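Local structure of AgaA (Rhizobium radiobacter, 6HLX) at residues 189-194 with 478-483; 211-216 with 460-465; 337-342 with 355-360; 375-380 with 444-449. The protein binds the opine agropinic acid in the periplasm and delivers it to an ABC transporter for import into the bacterium. All blocks are in the same frame, centred on the assembly; numbering follows the deposited sequence.

In the fold
Contacts 1 and 2 each pack a segment on the seven-stranded mixed sheet that holds strands 190-195 and 213-214, touching each other through T483 and G464; contacts 3 and 4 share the six-stranded sheet of the other lobe, where T338 and A339 pack on V376. Agropinic acid lies between the two groups, met by contacts 2, 3 and 4 but not by contact 1. Across all four the joining chemistry is mainly apolar. Contacts 1, 2 and 4 are buried, whereas contact 3, on the edge strand, is only partly so. Polar chemistry is carried by the same segments at their margins: zinc ions on E190, H192 and D212, and opine hydrogen bonds with Y216 and G378.

Contact 1: 189-194 with 478-483; sequences DEVHYV and LSIENT. With ZN (zinc ion), chain N; ZN (zinc ion), chain S.
I480, in the 3-10 segment that includes 478-481, packs in van der Waals contact against V191 and Y193 of strand 190-194: one apolar pair, V191 with I480, and a tyrosine hydroxyl on the isoleucine. V191 and I480 reach toward each other tip to tip, with V191 CG2 lying 3.8 Å from I480 CG1. CG1 of the isoleucine stands anti to its own backbone N (chi1 -160°), which carries it out toward the strand. Y193 and I480 approach from opposite directions, the Y193 OH atom 3.7 Å from I480 CG1 and nearly as close to CG2, resting on the fork of the isoleucine. Within the strand, V191 CG1 covers one face of the Y193 ring near its rim.

None of the polar bonds joins the two segments; some stay within one segment and others run to residues outside. H192 NE2 donates to E190 OE2 over 2.8 Å in the plane of the imidazole, leaving H192 ND1 to bind one zinc ion at 2.0 Å. E190 OE1 binds a second zinc ion at 2.1 Å, with OE2 a longer second ligand and a water also bound; E171 shares the histidine's zinc. In 478-483, S479 O accepts from N482 N and T483 OG1 on opposite faces of its carbonyl plane, tying down the chain as it leaves the 3-10 segment.

Strand 190-195 runs between strands 3-8 and 171-176, pairing with both through backbone bonds. Helix 23-32 packs on Y193 through T27, V28 and A31, while E481 of the 3-10 segment makes salt bridges with R34 and K182.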
# COMPACT_ATOMS: atom_id res chain seq x y z
N ASP A 189 20.82 -17.36 -0.31
CA ASP A 189 21.69 -17.12 0.84
C ASP A 189 21.67 -15.65 1.25
O ASP A 189 21.82 -15.34 2.43
CB ASP A 189 23.12 -17.59 0.52
CG ASP A 189 23.18 -19.10 0.35
OD1 ASP A 189 22.72 -19.82 1.27
OD2 ASP A 189 23.65 -19.56 -0.71
N GLU A 190 21.53 -14.73 0.26
CA GLU A 190 21.51 -13.28 0.50
C GLU A 190 20.70 -12.58 -0.56
O GLU A 190 20.57 -13.05 -1.69
CB GLU A 190 22.92 -12.66 0.41
CG GLU A 190 23.95 -13.22 1.34
CD GLU A 190 25.28 -12.51 1.33
OE1 GLU A 190 26.13 -12.91 2.14
OE2 GLU A 190 25.48 -11.57 0.52
N VAL A 191 20.21 -11.40 -0.21
CA VAL A 191 19.57 -10.51 -1.16
C VAL A 191 20.15 -9.13 -0.89
O VAL A 191 20.22 -8.71 0.28
CB VAL A 191 18.01 -10.50 -1.08
CG1 VAL A 191 17.43 -9.67 -2.24
CG2 VAL A 191 17.45 -11.92 -1.14
N HIS A 192 20.62 -8.46 -1.94
CA HIS A 192 21.11 -7.08 -1.85
C HIS A 192 20.03 -6.23 -2.53
O HIS A 192 19.78 -6.37 -3.74
CB HIS A 192 22.49 -6.93 -2.53
CG HIS A 192 23.56 -7.80 -1.92
ND1 HIS A 192 24.86 -7.36 -1.80
CD2 HIS A 192 23.48 -9.07 -1.46
CE1 HIS A 192 25.54 -8.36 -1.25
NE2 HIS A 192 24.76 -9.43 -1.05
N TYR A 193 19.37 -5.38 -1.75
CA TYR A 193 18.32 -4.47 -2.26
C TYR A 193 19.05 -3.17 -2.62
O TYR A 193 19.44 -2.44 -1.71
CB TYR A 193 17.23 -4.23 -1.19
CG TYR A 193 16.40 -5.47 -0.93
CD1 TYR A 193 15.29 -5.77 -1.73
CD2 TYR A 193 16.71 -6.34 0.11
CE1 TYR A 193 14.54 -6.92 -1.52
CE2 TYR A 193 15.95 -7.49 0.35
CZ TYR A 193 14.89 -7.79 -0.49
OH TYR A 193 14.17 -8.95 -0.27
N VAL A 194 19.27 -2.93 -3.90
CA VAL A 194 20.05 -1.79 -4.42
C VAL A 194 19.09 -0.68 -4.86
O VAL A 194 18.12 -0.94 -5.56
CB VAL A 194 20.97 -2.26 -5.58
CG1 VAL A 194 21.90 -1.13 -6.02
CG2 VAL A 194 21.78 -3.51 -5.19
N LEU A 478 7.14 -10.39 -0.23
CA LEU A 478 6.97 -11.63 0.55
C LEU A 478 7.46 -12.86 -0.23
O LEU A 478 7.99 -13.81 0.37
CB LEU A 478 5.48 -11.86 0.85
CG LEU A 478 4.92 -11.09 2.04
CD1 LEU A 478 3.36 -11.08 2.00
CD2 LEU A 478 5.40 -11.72 3.35
N SER A 479 7.27 -12.86 -1.56
CA SER A 479 7.62 -14.01 -2.39
C SER A 479 9.15 -14.26 -2.51
O SER A 479 9.56 -15.27 -3.08
CB SER A 479 6.96 -13.91 -3.76
OG SER A 479 7.64 -12.98 -4.60
N ILE A 480 9.99 -13.33 -1.97
CA ILE A 480 11.46 -13.53 -2.02
C ILE A 480 11.87 -14.83 -1.30
O ILE A 480 12.92 -15.39 -1.60
CB ILE A 480 12.22 -12.28 -1.49
CG1 ILE A 480 13.73 -12.25 -1.98
CG2 ILE A 480 12.12 -12.14 0.04
CD1 ILE A 480 13.89 -11.85 -3.49
N GLU A 481 11.05 -15.31 -0.35
CA GLU A 481 11.41 -16.55 0.36
C GLU A 481 11.33 -17.79 -0.54
O GLU A 481 11.82 -18.85 -0.15
CB GLU A 481 10.54 -16.74 1.61
CG GLU A 481 9.07 -17.05 1.34
CD GLU A 481 8.28 -17.37 2.59
OE1 GLU A 481 8.88 -17.42 3.68
OE2 GLU A 481 7.05 -17.59 2.48
N ASN A 482 10.64 -17.68 -1.69
CA ASN A 482 10.48 -18.78 -2.65
C ASN A 482 11.37 -18.61 -3.87
O ASN A 482 11.36 -19.45 -4.76
CB ASN A 482 9.04 -18.78 -3.16
CG ASN A 482 8.01 -18.94 -2.07
OD1 ASN A 482 8.20 -19.69 -1.11
ND2 ASN A 482 6.89 -18.25 -2.23
N THR A 483 12.02 -17.46 -3.97
CA THR A 483 12.82 -17.11 -5.15
C THR A 483 14.11 -17.92 -5.21
O THR A 483 14.74 -18.15 -4.19
CB THR A 483 13.03 -15.59 -5.18
OG1 THR A 483 11.73 -14.96 -5.08
CG2 THR A 483 13.76 -15.13 -6.45
ZN ZN N . 25.71 -5.62 -2.36
ZN ZN S . 27.84 -11.88 1.55
O HOH W 1 27.85 -10.67 2.94

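Contact 2: 211-216 with 460-465; sequences VDIIDY and KGVTGF. With ZN (zinc ion), chain Q; G9Z (agropinic acid), chain E.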
# COMPACT_ATOMS: atom_id res chain seq x y z
N VAL A 211 21.74 -6.17 -12.13
CA VAL A 211 20.77 -6.64 -11.12
C VAL A 211 19.98 -7.82 -11.69
O VAL A 211 19.93 -7.99 -12.91
CB VAL A 211 19.80 -5.56 -10.58
CG1 VAL A 211 20.55 -4.49 -9.79
CG2 VAL A 211 18.96 -4.94 -11.69
N ASP A 212 19.31 -8.59 -10.81
CA ASP A 212 18.57 -9.79 -11.19
C ASP A 212 17.05 -9.59 -11.25
O ASP A 212 16.38 -10.33 -11.95
CB ASP A 212 18.91 -10.91 -10.22
CG ASP A 212 20.41 -11.12 -10.14
OD1 ASP A 212 21.05 -11.21 -11.21
OD2 ASP A 212 20.93 -11.13 -9.02
N ILE A 213 16.54 -8.64 -10.46
CA ILE A 213 15.11 -8.28 -10.43
C ILE A 213 15.02 -6.77 -10.30
O ILE A 213 15.85 -6.18 -9.62
CB ILE A 213 14.37 -8.94 -9.21
CG1 ILE A 213 14.50 -10.48 -9.21
CG2 ILE A 213 12.85 -8.51 -9.13
CD1 ILE A 213 13.70 -11.16 -8.05
N ILE A 214 14.00 -6.16 -10.92
CA ILE A 214 13.70 -4.74 -10.70
C ILE A 214 12.22 -4.57 -10.44
O ILE A 214 11.41 -5.32 -11.00
CB ILE A 214 14.18 -3.76 -11.81
CG1 ILE A 214 13.52 -4.05 -13.20
CG2 ILE A 214 15.72 -3.71 -11.88
CD1 ILE A 214 13.62 -2.87 -14.23
N ASP A 215 11.85 -3.57 -9.65
CA ASP A 215 10.42 -3.27 -9.47
C ASP A 215 10.04 -1.99 -10.22
O ASP A 215 10.90 -1.34 -10.83
CB ASP A 215 10.01 -3.25 -7.99
CG ASP A 215 10.59 -2.17 -7.13
OD1 ASP A 215 11.25 -1.26 -7.67
OD2 ASP A 215 10.35 -2.21 -5.90
N TYR A 216 8.73 -1.63 -10.22
CA TYR A 216 8.23 -0.44 -10.91
C TYR A 216 8.79 -0.31 -12.34
O TYR A 216 9.41 0.69 -12.69
CB TYR A 216 8.51 0.82 -10.08
CG TYR A 216 7.55 1.01 -8.93
CD1 TYR A 216 7.81 0.46 -7.68
CD2 TYR A 216 6.43 1.83 -9.06
CE1 TYR A 216 6.94 0.65 -6.60
CE2 TYR A 216 5.56 2.04 -7.98
CZ TYR A 216 5.82 1.44 -6.76
OH TYR A 216 4.98 1.67 -5.68
N LYS A 460 16.50 -13.88 -16.95
CA LYS A 460 16.33 -15.32 -17.22
C LYS A 460 17.28 -16.03 -16.22
O LYS A 460 18.44 -15.63 -16.08
CB LYS A 460 16.74 -15.64 -18.66
CG LYS A 460 16.53 -17.11 -19.05
CD LYS A 460 16.88 -17.34 -20.51
CE LYS A 460 16.64 -18.78 -20.93
NZ LYS A 460 16.81 -18.97 -22.39
N GLY A 461 16.75 -17.01 -15.51
CA GLY A 461 17.50 -17.72 -14.48
C GLY A 461 16.87 -17.53 -13.11
O GLY A 461 17.11 -18.32 -12.19
N VAL A 462 16.04 -16.47 -12.96
CA VAL A 462 15.32 -16.19 -11.71
C VAL A 462 13.98 -16.91 -11.81
O VAL A 462 13.29 -16.78 -12.83
CB VAL A 462 15.09 -14.66 -11.50
CG1 VAL A 462 14.16 -14.39 -10.31
CG2 VAL A 462 16.40 -13.90 -11.37
N THR A 463 13.59 -17.62 -10.75
CA THR A 463 12.27 -18.26 -10.66
C THR A 463 11.75 -18.06 -9.26
O THR A 463 12.52 -17.71 -8.37
CB THR A 463 12.33 -19.78 -11.00
OG1 THR A 463 13.22 -20.41 -10.08
CG2 THR A 463 12.76 -20.07 -12.46
N GLY A 464 10.46 -18.31 -9.05
CA GLY A 464 9.88 -18.28 -7.72
C GLY A 464 9.58 -16.90 -7.18
O GLY A 464 9.21 -16.81 -6.01
N PHE A 465 9.79 -15.83 -7.96
CA PHE A 465 9.37 -14.49 -7.51
C PHE A 465 7.99 -14.27 -8.13
O PHE A 465 7.81 -14.52 -9.32
CB PHE A 465 10.35 -13.36 -7.91
CG PHE A 465 9.97 -12.05 -7.24
CD1 PHE A 465 10.33 -11.78 -5.92
CD2 PHE A 465 9.19 -11.10 -7.92
CE1 PHE A 465 9.94 -10.59 -5.29
CE2 PHE A 465 8.80 -9.91 -7.29
CZ PHE A 465 9.17 -9.66 -5.98
ZN ZN Q . 22.94 -11.64 -9.34
OAM G9Z E . 5.59 3.78 -2.71
CAB G9Z E . 5.20 4.33 -3.74
CAC G9Z E . 6.07 4.94 -4.67
CB G9Z E . 5.18 5.48 -5.82
CA G9Z E . 3.75 5.28 -5.34
C G9Z E . 2.97 4.60 -6.33
O G9Z E . 3.00 3.34 -6.37
N G9Z E . 3.90 4.53 -4.05
CAG G9Z E . 2.74 3.97 -3.25
CAH G9Z E . 2.09 5.07 -2.42
OAP G9Z E . 1.55 6.02 -3.33
CAI G9Z E . 0.98 4.54 -1.50
OAQ G9Z E . 1.43 3.31 -0.89
CAJ G9Z E . 0.66 5.55 -0.35
OAR G9Z E . -0.38 5.00 0.49
CAK G9Z E . 0.31 7.00 -0.77
OAT G9Z E . 0.32 7.85 0.39
CAL G9Z E . -1.02 7.09 -1.53
OAS G9Z E . -1.23 8.43 -2.01
OXT G9Z E . 2.30 5.30 -7.14
O HOH W 2 23.64 -11.63 -7.60
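I213, on a short inner strand of a mixed lobe sheet in this family 5 periplasmic binding protein, reaches out to V462 of strand 462-463, which pairs antiparallel with 484-485, and to F465 just beyond it. Its side chain and that of V462 cross obliquely, I213 CD1 lying 4.0 Å from V462 CG1. The same methyl approaches the F465 ring on a slant, 3.9 Å from F465 CG and about at right angles to its valine contact. With CG anti to its backbone N (chi1 -172°), F465 turns its ring back toward the strand, where Y456 meets it edge-to-face.

The other branch of V462 meets D212, the residue before I213: V462 CG2 is 3.6 Å from D212 O and also touches the aspartate CB. Beyond this packing the D212 carboxylate turns to a metal. D212 OD2 binds a zinc ion at 2.1 Å, together with a water and H488 and H490 of the C-terminal run of histidines, evidently a purification tag. The same oxygen accepts a hydrogen bond from Y5 N, which helps fix the carboxylate.

At its far end segment 211-216 enters the opine pocket. The Y216 ring presents its edge to agropinic acid, whose carboxylate oxygen O lies near the ring plane; T23 OG1 is a second partner of the hydroxyl, and Y216 OH donates to ligand O over 2.7 Å.

Contact 3: 337-342 with 355-360; sequences NTAIAI and LDLPDW. With G9Z (agropinic acid), chain E.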
# COMPACT_ATOMS: atom_id res chain seq x y z
N ASN A 337 4.17 12.98 -14.56
CA ASN A 337 3.38 13.19 -15.78
C ASN A 337 1.88 13.19 -15.51
O ASN A 337 1.14 13.95 -16.17
CB ASN A 337 3.78 12.19 -16.87
CG ASN A 337 5.15 12.51 -17.41
OD1 ASN A 337 5.51 13.68 -17.61
ND2 ASN A 337 5.94 11.49 -17.66
N THR A 338 1.42 12.41 -14.50
CA THR A 338 -0.00 12.46 -14.12
C THR A 338 -0.27 13.87 -13.59
O THR A 338 -1.30 14.47 -13.93
CB THR A 338 -0.34 11.37 -13.08
OG1 THR A 338 -0.23 10.08 -13.70
CG2 THR A 338 -1.76 11.56 -12.46
N ALA A 339 0.64 14.39 -12.74
CA ALA A 339 0.47 15.74 -12.17
C ALA A 339 0.43 16.83 -13.25
O ALA A 339 -0.43 17.73 -13.18
CB ALA A 339 1.58 16.03 -11.16
N ILE A 340 1.31 16.73 -14.26
CA ILE A 340 1.36 17.67 -15.39
C ILE A 340 0.03 17.64 -16.17
O ILE A 340 -0.54 18.69 -16.47
CB ILE A 340 2.59 17.40 -16.30
CG1 ILE A 340 3.89 17.81 -15.57
CG2 ILE A 340 2.45 18.09 -17.67
CD1 ILE A 340 5.20 17.28 -16.22
N ALA A 341 -0.48 16.42 -16.44
CA ALA A 341 -1.76 16.27 -17.15
C ALA A 341 -2.91 16.89 -16.34
O ALA A 341 -3.72 17.63 -16.91
CB ALA A 341 -2.04 14.80 -17.42
N ILE A 342 -2.94 16.65 -15.01
CA ILE A 342 -3.99 17.23 -14.15
C ILE A 342 -3.93 18.77 -14.19
O ILE A 342 -4.97 19.42 -14.32
CB ILE A 342 -3.91 16.65 -12.70
CG1 ILE A 342 -4.32 15.15 -12.74
CG2 ILE A 342 -4.80 17.45 -11.70
CD1 ILE A 342 -4.00 14.36 -11.48
N LEU A 355 2.70 22.91 -9.21
CA LEU A 355 3.15 21.57 -8.83
C LEU A 355 4.29 21.55 -7.84
O LEU A 355 5.26 22.32 -7.97
CB LEU A 355 3.61 20.79 -10.08
CG LEU A 355 2.60 20.61 -11.22
CD1 LEU A 355 3.21 19.82 -12.36
CD2 LEU A 355 1.31 19.94 -10.73
N ASP A 356 4.21 20.62 -6.87
CA ASP A 356 5.29 20.37 -5.92
C ASP A 356 5.73 18.95 -6.21
O ASP A 356 4.97 18.02 -6.01
CB ASP A 356 4.83 20.56 -4.46
CG ASP A 356 4.60 22.03 -4.17
OD1 ASP A 356 5.48 22.85 -4.51
OD2 ASP A 356 3.53 22.37 -3.64
N LEU A 357 6.95 18.80 -6.73
CA LEU A 357 7.49 17.53 -7.21
C LEU A 357 8.80 17.17 -6.52
O LEU A 357 9.83 17.05 -7.19
CB LEU A 357 7.69 17.60 -8.73
CG LEU A 357 6.44 17.95 -9.57
CD1 LEU A 357 6.79 18.13 -11.03
CD2 LEU A 357 5.30 16.93 -9.37
N PRO A 358 8.79 16.95 -5.20
CA PRO A 358 10.04 16.56 -4.52
C PRO A 358 10.32 15.07 -4.71
O PRO A 358 9.55 14.38 -5.40
CB PRO A 358 9.71 16.84 -3.05
CG PRO A 358 8.25 16.50 -2.94
CD PRO A 358 7.65 16.98 -4.25
N ASP A 359 11.37 14.55 -4.08
CA ASP A 359 11.64 13.11 -4.17
C ASP A 359 10.56 12.34 -3.38
O ASP A 359 9.73 12.96 -2.71
CB ASP A 359 13.05 12.76 -3.72
CG ASP A 359 13.35 12.81 -2.22
OD1 ASP A 359 12.46 13.19 -1.46
OD2 ASP A 359 14.47 12.45 -1.83
N TRP A 360 10.57 11.00 -3.45
CA TRP A 360 9.50 10.23 -2.82
C TRP A 360 9.41 10.41 -1.31
O TRP A 360 8.31 10.66 -0.79
CB TRP A 360 9.57 8.73 -3.20
CG TRP A 360 8.43 7.99 -2.59
CD1 TRP A 360 8.47 7.17 -1.50
CD2 TRP A 360 7.04 8.20 -2.88
NE1 TRP A 360 7.21 6.76 -1.17
CE2 TRP A 360 6.30 7.38 -2.00
CE3 TRP A 360 6.35 8.94 -3.85
CZ2 TRP A 360 4.91 7.31 -2.03
CZ3 TRP A 360 4.96 8.87 -3.89
CH2 TRP A 360 4.26 8.07 -2.97
OAM G9Z E . 5.59 3.78 -2.71
CAB G9Z E . 5.20 4.33 -3.74
CAC G9Z E . 6.07 4.94 -4.67
CB G9Z E . 5.18 5.48 -5.82
CA G9Z E . 3.75 5.28 -5.34
C G9Z E . 2.97 4.60 -6.33
O G9Z E . 3.00 3.34 -6.37
N G9Z E . 3.90 4.53 -4.05
CAG G9Z E . 2.74 3.97 -3.25
CAH G9Z E . 2.09 5.07 -2.42
OAP G9Z E . 1.55 6.02 -3.33
CAI G9Z E . 0.98 4.54 -1.50
OAQ G9Z E . 1.43 3.31 -0.89
CAJ G9Z E . 0.66 5.55 -0.35
OAR G9Z E . -0.38 5.00 0.49
CAK G9Z E . 0.31 7.00 -0.77
OAT G9Z E . 0.32 7.85 0.39
CAL G9Z E . -1.02 7.09 -1.53
OAS G9Z E . -1.23 8.43 -2.01
OXT G9Z E . 2.30 5.30 -7.14
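L355 carries its CG anti to the carbonyl carbon (chi1 -57°) with CD1 continuing fully extended, and this conformation sends both methyls of the leucine up against I340 and A339 on the helix. The pair belongs to a beta-alpha-beta unit: strand 322-327, helix 333-347, and strand 351-356 at the edge of the six-stranded sheet, with the helix packed on the sheet. The two branches of L355 divide the work. L355 CD1 meets I340 CG1 at 3.8 Å, the side chains crossing at about a right angle, while L355 CD2 lies 3.9 Å from A339 CB. With only a methyl at A339, the helix backbone can lie near the strand, A339 O touching L355 CD2. L357, two residues on and just past the strand, adds a looser touch of its CD2 on A339 CB at 4.2 Å.

L326 of the neighbouring strand touches A339, I342 and L355, so the packing continues into the sheet, whereas the I340 side is toward the surface. D356, on the other face of the strand, forms a salt bridge with R325.

Past the strand the chain turns into helix 360-369, with D359 at its N-cap position. W360 then holds CG anti to its backbone N (chi1 -178°), which swings the indole into the opine pocket, and W360 NE1 bonds to P21 O. One face of the indole lies against the lactam ring of agropinic acid: ligand atom CAC stands 3.6 Å above the indole plane, over its centre, and W360 CH2 comes to 3.4 Å from the ligand hydroxyl OAP.

Contact 4: 375-380 with 444-449; sequences TVMGSL and SPLVYF. With G9Z (agropinic acid), chain E.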
# COMPACT_ATOMS: atom_id res chain seq x y z
N THR A 375 -3.20 15.74 -3.50
CA THR A 375 -2.03 14.95 -3.91
C THR A 375 -2.41 13.87 -4.88
O THR A 375 -3.52 13.35 -4.81
CB THR A 375 -1.27 14.37 -2.68
OG1 THR A 375 -0.05 13.72 -3.11
CG2 THR A 375 -2.10 13.34 -1.86
N VAL A 376 -1.50 13.60 -5.84
CA VAL A 376 -1.66 12.48 -6.77
C VAL A 376 -1.64 11.19 -5.90
O VAL A 376 -0.74 10.99 -5.08
CB VAL A 376 -0.56 12.46 -7.85
CG1 VAL A 376 -0.57 11.16 -8.65
CG2 VAL A 376 -0.72 13.67 -8.78
N MET A 377 -2.63 10.33 -6.12
CA MET A 377 -2.77 9.08 -5.38
C MET A 377 -2.47 7.94 -6.34
O MET A 377 -3.17 7.81 -7.34
CB MET A 377 -4.24 8.97 -4.86
CG MET A 377 -4.61 7.60 -4.28
SD MET A 377 -6.30 7.55 -3.62
CE MET A 377 -7.32 7.76 -5.17
N GLY A 378 -1.45 7.15 -6.04
CA GLY A 378 -1.07 5.94 -6.77
C GLY A 378 -1.16 4.86 -5.72
O GLY A 378 -0.30 4.79 -4.84
N SER A 379 -2.26 4.09 -5.68
CA SER A 379 -2.45 3.20 -4.53
C SER A 379 -3.38 2.05 -4.80
O SER A 379 -3.69 1.77 -5.96
CB SER A 379 -2.91 4.00 -3.30
OG SER A 379 -2.59 3.29 -2.11
N LEU A 380 -3.78 1.34 -3.74
CA LEU A 380 -4.64 0.15 -3.89
C LEU A 380 -5.24 -0.16 -2.54
O LEU A 380 -4.86 0.48 -1.54
CB LEU A 380 -3.80 -1.05 -4.41
CG LEU A 380 -2.34 -1.17 -3.96
CD1 LEU A 380 -2.21 -1.44 -2.45
CD2 LEU A 380 -1.64 -2.29 -4.74
N SER A 444 -17.85 12.19 -3.32
CA SER A 444 -16.55 12.10 -3.99
C SER A 444 -15.36 12.61 -3.14
O SER A 444 -14.59 13.45 -3.62
CB SER A 444 -16.59 12.80 -5.34
OG SER A 444 -17.30 11.99 -6.27
N PRO A 445 -15.17 12.13 -1.88
CA PRO A 445 -13.98 12.55 -1.11
C PRO A 445 -12.70 12.10 -1.81
O PRO A 445 -11.67 12.75 -1.68
CB PRO A 445 -14.15 11.82 0.23
CG PRO A 445 -14.99 10.62 -0.10
CD PRO A 445 -15.96 11.11 -1.14
N LEU A 446 -12.77 10.98 -2.56
CA LEU A 446 -11.66 10.45 -3.37
C LEU A 446 -12.12 10.51 -4.82
O LEU A 446 -13.29 10.24 -5.11
CB LEU A 446 -11.33 8.99 -3.02
CG LEU A 446 -10.55 8.65 -1.72
CD1 LEU A 446 -9.17 9.33 -1.66
CD2 LEU A 446 -11.36 8.90 -0.47
N VAL A 447 -11.20 10.82 -5.73
CA VAL A 447 -11.50 10.84 -7.16
C VAL A 447 -10.53 9.86 -7.82
O VAL A 447 -9.34 9.81 -7.45
CB VAL A 447 -11.41 12.28 -7.74
CG1 VAL A 447 -11.23 12.25 -9.25
CG2 VAL A 447 -12.65 13.09 -7.35
N TYR A 448 -11.04 9.04 -8.78
CA TYR A 448 -10.22 8.01 -9.41
C TYR A 448 -10.20 8.20 -10.92
O TYR A 448 -11.25 8.51 -11.50
CB TYR A 448 -10.78 6.61 -9.09
CG TYR A 448 -11.00 6.37 -7.62
CD1 TYR A 448 -12.22 6.66 -7.01
CD2 TYR A 448 -10.01 5.77 -6.83
CE1 TYR A 448 -12.43 6.44 -5.65
CE2 TYR A 448 -10.22 5.52 -5.47
CZ TYR A 448 -11.45 5.83 -4.90
OH TYR A 448 -11.67 5.58 -3.57
N PHE A 449 -9.04 7.97 -11.54
CA PHE A 449 -8.91 8.19 -12.98
C PHE A 449 -8.63 6.98 -13.81
O PHE A 449 -9.14 6.91 -14.93
CB PHE A 449 -7.82 9.24 -13.26
CG PHE A 449 -8.17 10.62 -12.72
CD1 PHE A 449 -9.42 11.18 -12.95
CD2 PHE A 449 -7.25 11.33 -11.95
CE1 PHE A 449 -9.74 12.46 -12.45
CE2 PHE A 449 -7.57 12.61 -11.46
CZ PHE A 449 -8.81 13.15 -11.70
OAM G9Z E . 5.59 3.78 -2.71
CAB G9Z E . 5.20 4.33 -3.74
CAC G9Z E . 6.07 4.94 -4.67
CB G9Z E . 5.18 5.48 -5.82
CA G9Z E . 3.75 5.28 -5.34
C G9Z E . 2.97 4.60 -6.33
O G9Z E . 3.00 3.34 -6.37
N G9Z E . 3.90 4.53 -4.05
CAG G9Z E . 2.74 3.97 -3.25
CAH G9Z E . 2.09 5.07 -2.42
OAP G9Z E . 1.55 6.02 -3.33
CAI G9Z E . 0.98 4.54 -1.50
OAQ G9Z E . 1.43 3.31 -0.89
CAJ G9Z E . 0.66 5.55 -0.35
OAR G9Z E . -0.38 5.00 0.49
CAK G9Z E . 0.31 7.00 -0.77
OAT G9Z E . 0.32 7.85 0.39
CAL G9Z E . -1.02 7.09 -1.53
OAS G9Z E . -1.23 8.43 -2.01
OXT G9Z E . 2.30 5.30 -7.14
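M377 carries the apolar contact, stretching from strand 375-379 to L446, V447 and Y448 of strand 446-449. The two are not sheet neighbours: strand 240-245 lies between them and pairs with both, and their short axes, 8.9 Å apart at closest, cross at 66°. The methionine spans this gap with chi1 and chi2 extended and a bend at chi3 (66°) that brings its methyl round. M377 SD lies 3.9 Å from L446 CD1, the two side chains crossing nearly at right angles. M377 CE ends 3.7 Å from Y448 CE2, approaching the ring obliquely, and at the same separation from V447 O, a van der Waals touch on the carbonyl. Y392 and Q244 add further packing to M377 and, in the case of Q244, to L446.

Polar bonds lie outside this apolar bridge. Y448 OH, beyond the methyl, bonds to Y393 OH. On the ligand side, G378 O accepts from the agropinic acid hydroxyl OAP over 2.7 Å, and with no side chain the glycine lets the ligand carboxylate approach closely. M377 CA also passes 3.8 Å from the ligand hydroxyl OAS.

One strand thus serves two chemistries: the thioether of M377 packs by van der Waals contact in the buried layer between the strands, while one directional bond to the opine, from its hydroxyl OAP, is accepted by the strand's backbone at G378 O.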